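Local coordinates for protein putative mRNA interferase YoeB (Agrobacterium tumefaciens, PDB 6N90) that probably acts as the toxin of a type II toxin-antitoxin system, an endoribonuclease of the YoeB family that cleaves mRNA, at residues Y68-S73 against Q77-I82; E14-Q17 against R22-E25. One frame throughout, in Å; residues are numbered along the deposited sequence.

Contact 1. Residues Y68-S73 against Q77-I82; sequences YRVSGS and QRLEVI
Tyr68-Ser73 and Gln77-Ile82 run antiparallel as the two arms of a beta hairpin, their axes 4.5 Å apart at closest and their directions 163° apart. Two hydrogen-bonded pairs fix the register: Arg69 with Glu80, where Glu80 N reaches Arg69 O at 2.8 Å in a nearly straight bond (174°), and Ser71 with Arg78, where Ser71 N reaches Arg78 O at 2.8 Å. Between and beside them lie the non-hydrogen-bonded pairs Val70-Leu79 and Tyr68-Val81.

The side chains of the hydrogen-bonded pairs share one face. Arg69 and Glu80 lie alongside each other, and a bend at chi3 of Arg69 accompanies the side-on approach of its guanidinium. NE and NH2 of Arg69 both donate to Glu80 OE2, and NH2 makes the shorter bond to OE2, 3.0 Å, on the syn side of the carboxylate. Glu80 OE2 lies at the edge of the Arg69 guanidinium, close to its plane, and the guanidinium and carboxylate planes are 18° apart; both donors of this salt bridge converge on the one oxygen. Next to it the Arg78 guanidinium lies with one face over Ser71 CB, 3.5 Å from CZ of Arg78.

On the other face the contact is apolar. Leu79 divides its branches: CD2 meets Tyr68 CB at 3.9 Å, while CD1 meets Val70 CG2 at 4.0 Å. The Tyr68 hydroxyl leads away from the hairpin to hydrogen bonds with Pro38 O and Arg58 NE, and Ala34 of helix 21-36 touches both Tyr68 and Leu79.

The chemistry is therefore two-sided: a charged, partly exposed face backs an apolar face turned to the helix. Arg69 NH2 and Arg78 NH2 are 5.3 Å apart, and Glu80, though bonded across this contact to Arg69 alone of the two, probably tempers their like charges.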
loop_
_atom_site.group_PDB
_atom_site.type_symbol
_atom_site.label_atom_id
_atom_site.label_comp_id
_atom_site.label_asym_id
_atom_site.label_seq_id
_atom_site.Cartn_x
_atom_site.Cartn_y
_atom_site.Cartn_z
ATOM N N TYR A 68 -0.469 12.649 -4.027
ATOM C CA TYR A 68 -1.590 11.764 -3.743
ATOM C C TYR A 68 -2.900 12.396 -4.155
ATOM O O TYR A 68 -2.964 13.586 -4.482
ATOM C CB TYR A 68 -1.637 11.441 -2.235
ATOM C CG TYR A 68 -1.894 12.693 -1.415
ATOM C CD1 TYR A 68 -0.862 13.588 -1.123
ATOM C CD2 TYR A 68 -3.171 12.980 -0.938
ATOM C CE1 TYR A 68 -1.098 14.741 -0.388
ATOM C CE2 TYR A 68 -3.411 14.112 -0.192
ATOM C CZ TYR A 68 -2.377 14.996 0.068
ATOM O OH TYR A 68 -2.638 16.138 0.801
ATOM N N ARG A 69 -3.945 11.587 -4.110
ATOM C CA ARG A 69 -5.297 12.088 -4.287
ATOM C C ARG A 69 -6.234 11.252 -3.445
ATOM O O ARG A 69 -6.168 10.035 -3.471
ATOM C CB ARG A 69 -5.701 12.032 -5.769
ATOM C CG ARG A 69 -7.122 12.468 -6.067
ATOM C CD ARG A 69 -7.405 12.430 -7.574
ATOM N NE ARG A 69 -7.222 11.096 -8.154
ATOM C CZ ARG A 69 -7.354 10.821 -9.452
ATOM N NH1 ARG A 69 -7.664 11.788 -10.298
ATOM N NH2 ARG A 69 -7.182 9.588 -9.909
ATOM N N VAL A 70 -7.111 11.897 -2.693
ATOM C CA VAL A 70 -8.132 11.166 -1.964
ATOM C C VAL A 70 -9.388 11.179 -2.809
ATOM O O VAL A 70 -9.849 12.246 -3.214
ATOM C CB VAL A 70 -8.422 11.780 -0.584
ATOM C CG1 VAL A 70 -9.663 11.155 0.004
ATOM C CG2 VAL A 70 -7.235 11.567 0.348
ATOM N N SER A 71 -9.916 9.998 -3.097
ATOM C CA SER A 71 -11.126 9.884 -3.917
ATOM C C SER A 71 -12.202 9.121 -3.175
ATOM O O SER A 71 -11.923 8.452 -2.186
ATOM C CB SER A 71 -10.836 9.180 -5.248
ATOM O OG SER A 71 -9.880 9.887 -6.013
ATOM N N GLY A 72 -13.436 9.218 -3.654
ATOM C CA GLY A 72 -14.514 8.463 -3.053
ATOM C C GLY A 72 -15.282 9.308 -2.059
ATOM O O GLY A 72 -14.813 10.356 -1.604
ATOM N N SER A 73 -16.483 8.863 -1.718
ATOM C CA SER A 73 -17.364 9.697 -0.919
ATOM C C SER A 73 -17.806 8.978 0.339
ATOM O O SER A 73 -17.842 7.747 0.380
ATOM C CB SER A 73 -18.594 10.120 -1.730
ATOM O OG SER A 73 -19.217 8.987 -2.308
ATOM N N GLN A 77 -13.902 5.497 0.752
ATOM C CA GLN A 77 -12.929 6.383 0.117
ATOM C C GLN A 77 -11.611 5.663 -0.152
ATOM O O GLN A 77 -11.410 4.536 0.314
ATOM C CB GLN A 77 -12.665 7.616 0.990
ATOM C CG GLN A 77 -13.901 8.421 1.362
ATOM C CD GLN A 77 -13.579 9.658 2.182
ATOM O OE1 GLN A 77 -12.432 10.106 2.232
ATOM N NE2 GLN A 77 -14.598 10.214 2.844
ATOM N N ARG A 78 -10.729 6.316 -0.901
ATOM C CA ARG A 78 -9.375 5.774 -1.126
ATOM C C ARG A 78 -8.340 6.890 -1.234
ATOM O O ARG A 78 -8.642 8.001 -1.678
ATOM C CB ARG A 78 -9.345 4.891 -2.386
ATOM C CG ARG A 78 -9.631 5.670 -3.682
ATOM C CD ARG A 78 -9.781 4.744 -4.890
ATOM N NE ARG A 78 -9.901 5.507 -6.133
ATOM C CZ ARG A 78 -11.048 5.971 -6.626
ATOM N NH1 ARG A 78 -12.192 5.760 -5.991
ATOM N NH2 ARG A 78 -11.043 6.657 -7.760
ATOM N N LEU A 79 -7.124 6.617 -0.761
ATOM C CA LEU A 79 -6.015 7.524 -0.976
ATOM C C LEU A 79 -5.126 6.861 -2.000
ATOM O O LEU A 79 -4.683 5.740 -1.785
ATOM C CB LEU A 79 -5.224 7.787 0.312
ATOM C CG LEU A 79 -4.162 8.886 0.184
ATOM C CD1 LEU A 79 -3.982 9.603 1.506
ATOM C CD2 LEU A 79 -2.842 8.297 -0.249
ATOM N N GLU A 80 -4.881 7.554 -3.107
ATOM C CA GLU A 80 -4.036 7.023 -4.176
ATOM C C GLU A 80 -2.693 7.705 -4.083
ATOM O O GLU A 80 -2.627 8.930 -4.194
ATOM C CB GLU A 80 -4.628 7.301 -5.561
ATOM C CG GLU A 80 -5.741 6.404 -6.042
ATOM C CD GLU A 80 -6.286 6.891 -7.378
ATOM O OE1 GLU A 80 -6.101 6.183 -8.393
ATOM O OE2 GLU A 80 -6.891 7.985 -7.406
ATOM N N VAL A 81 -1.623 6.934 -3.902
ATOM C CA VAL A 81 -0.281 7.503 -3.920
ATOM C C VAL A 81 0.303 7.419 -5.326
ATOM O O VAL A 81 0.447 6.328 -5.879
ATOM C CB VAL A 81 0.660 6.780 -2.949
ATOM C CG1 VAL A 81 2.079 7.429 -2.974
ATOM C CG2 VAL A 81 0.047 6.754 -1.562
ATOM N N ILE A 82 0.652 8.575 -5.874
ATOM C CA ILE A 82 1.157 8.705 -7.230
ATOM C C ILE A 82 2.679 8.721 -7.242
ATOM O O ILE A 82 3.305 8.154 -8.141
ATOM C CB ILE A 82 0.605 9.992 -7.893
ATOM C CG1 ILE A 82 -0.912 10.039 -7.732
ATOM C CG2 ILE A 82 0.987 10.063 -9.360
ATOM C CD1 ILE A 82 -1.613 8.804 -8.238
#

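Contact 2. Residues E14-Q17 against R22-E25; sequences EFWQ and RMVE
Met23 folds its thioether over one face of the Trp16 indole, with the terminal methyl closer to the ring than the sulfur. Met23 CE stands 3.7 Å from the centroid of the six-membered ring of Trp16 and 22° off its normal, which meets the geometry of a CH-pi contact; the closest ring atom is Trp16 CZ2, 3.5 Å from Met23 CE. Met23 SD sits farther above the same face, 4.7 Å from that centroid, in a more distant Met-aromatic contact. With chi2 and chi3 of Met23 both bent (-74° each), CE returns over the CZ2 side of the indole while CB and CG lie by CE3. Phe15 CD2 lies over the opposite face, offset toward the rim.

Val24 packs nearer the backbone. Its CG2 branch lies 3.6 Å from Trp16 CB and 3.5 Å from Gln17 N, and it also touches Gln17 CG at 3.9 Å. This close approach fits the 5.8 Å between Trp16 CA and Val24 CA. The amide of Gln17 turns to the second subunit, bonding to Tyr13 and Asn28 there, and Val24 packs on Gln17 of that subunit.

The contact joins helix 7-19 to helix 21-36 beside the short connection between them. The Trp16 indole extends from this helical pair to the sheet: NE1 donates to Cys84 O at the end of strand 76-84, His64 at the start of strand 64-73 meets the ring edge-to-face, and Met23 also touches Ile60 and Thr61 in the loop before that strand.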
loop_
_atom_site.group_PDB
_atom_site.type_symbol
_atom_site.label_atom_id
_atom_site.label_comp_id
_atom_site.label_asym_id
_atom_site.label_seq_id
_atom_site.Cartn_x
_atom_site.Cartn_y
_atom_site.Cartn_z
ATOM N N GLU A 14 9.546 0.884 -1.896
ATOM C CA GLU A 14 10.431 -0.242 -1.648
ATOM C C GLU A 14 11.866 0.281 -1.604
ATOM O O GLU A 14 12.650 -0.108 -0.737
ATOM C CB GLU A 14 10.283 -1.296 -2.745
ATOM C CG GLU A 14 9.149 -2.280 -2.512
ATOM C CD GLU A 14 9.612 -3.723 -2.544
ATOM O OE1 GLU A 14 10.800 -3.974 -2.248
ATOM O OE2 GLU A 14 8.790 -4.606 -2.866
ATOM N N PHE A 15 12.203 1.166 -2.540
ATOM C CA PHE A 15 13.537 1.758 -2.586
ATOM C C PHE A 15 13.881 2.387 -1.244
ATOM O O PHE A 15 14.993 2.205 -0.721
ATOM C CB PHE A 15 13.622 2.805 -3.701
ATOM C CG PHE A 15 14.885 3.615 -3.665
ATOM C CD1 PHE A 15 16.028 3.148 -4.284
ATOM C CD2 PHE A 15 14.927 4.844 -3.014
ATOM C CE1 PHE A 15 17.222 3.909 -4.262
ATOM C CE2 PHE A 15 16.114 5.604 -2.990
ATOM C CZ PHE A 15 17.258 5.126 -3.621
ATOM N N TRP A 16 12.909 3.086 -0.646
ATOM C CA TRP A 16 13.181 3.707 0.633
ATOM C C TRP A 16 13.402 2.634 1.711
ATOM O O TRP A 16 14.280 2.784 2.577
ATOM C CB TRP A 16 12.059 4.663 1.033
ATOM C CG TRP A 16 12.024 5.946 0.189
ATOM C CD1 TRP A 16 10.959 6.442 -0.494
ATOM C CD2 TRP A 16 13.101 6.871 -0.016
ATOM N NE1 TRP A 16 11.304 7.618 -1.124
ATOM C CE2 TRP A 16 12.613 7.902 -0.848
ATOM C CE3 TRP A 16 14.429 6.926 0.415
ATOM C CZ2 TRP A 16 13.411 8.978 -1.256
ATOM C CZ3 TRP A 16 15.219 7.988 0.007
ATOM C CH2 TRP A 16 14.700 9.008 -0.816
ATOM N N GLN A 17 12.624 1.552 1.634
ATOM C CA GLN A 17 12.775 0.432 2.565
ATOM C C GLN A 17 14.195 -0.122 2.495
ATOM O O GLN A 17 14.735 -0.550 3.507
ATOM C CB GLN A 17 11.771 -0.681 2.274
ATOM C CG GLN A 17 10.335 -0.255 2.521
ATOM C CD GLN A 17 9.396 -1.438 2.620
ATOM O OE1 GLN A 17 9.821 -2.577 2.855
ATOM N NE2 GLN A 17 8.128 -1.173 2.507
ATOM N N ARG A 22 14.117 5.984 7.619
ATOM C CA ARG A 22 13.569 7.233 8.137
ATOM C C ARG A 22 12.570 7.813 7.149
ATOM O O ARG A 22 11.571 8.400 7.536
ATOM C CB ARG A 22 14.667 8.259 8.389
ATOM C CG ARG A 22 15.697 7.852 9.424
ATOM C CD ARG A 22 16.745 8.948 9.588
ATOM N N MET A 23 12.873 7.676 5.866
ATOM C CA MET A 23 11.993 8.182 4.811
ATOM C C MET A 23 10.707 7.354 4.748
ATOM O O MET A 23 9.633 7.883 4.489
ATOM C CB MET A 23 12.711 8.156 3.463
ATOM C CG MET A 23 13.901 9.111 3.407
ATOM S SD MET A 23 13.358 10.810 3.284
ATOM C CE MET A 23 12.804 10.853 1.587
ATOM N N VAL A 24 10.834 6.048 4.963
ATOM C CA VAL A 24 9.651 5.175 5.029
ATOM C C VAL A 24 8.732 5.675 6.150
ATOM O O VAL A 24 7.513 5.782 5.983
ATOM C CB VAL A 24 10.033 3.683 5.269
ATOM C CG1 VAL A 24 8.754 2.788 5.373
ATOM C CG2 VAL A 24 10.921 3.206 4.161
ATOM N N GLU A 25 9.328 5.989 7.295
ATOM C CA GLU A 25 8.555 6.469 8.435
ATOM C C GLU A 25 7.862 7.796 8.154
ATOM O O GLU A 25 6.720 8.006 8.566
ATOM C CB GLU A 25 9.458 6.614 9.661
ATOM C CG GLU A 25 10.038 5.302 10.145
#

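Overall arrangement
From the N terminus, strand 2-5 leads into helix 7-19, and contact 2 closes the short turn to helix 21-36. The chain then passes through strands 46-47 and 56-59 before contact 1 closes the hairpin of strands 64-73 and 76-84. The contacts follow in series, neither nested nor crossed; their centres lie 21 Å apart on opposite sides of the chain's centre, with nearest atoms about 9 Å apart. Contact 1 ties neighbouring strands within the mixed sheet, and strand 76-84 also pairs in parallel with strand 2-5. Contact 2 ties the helices together. Helix 21-36 spans both regions, with Met23 and Val24 in contact 2 and Ala34 against the hairpin.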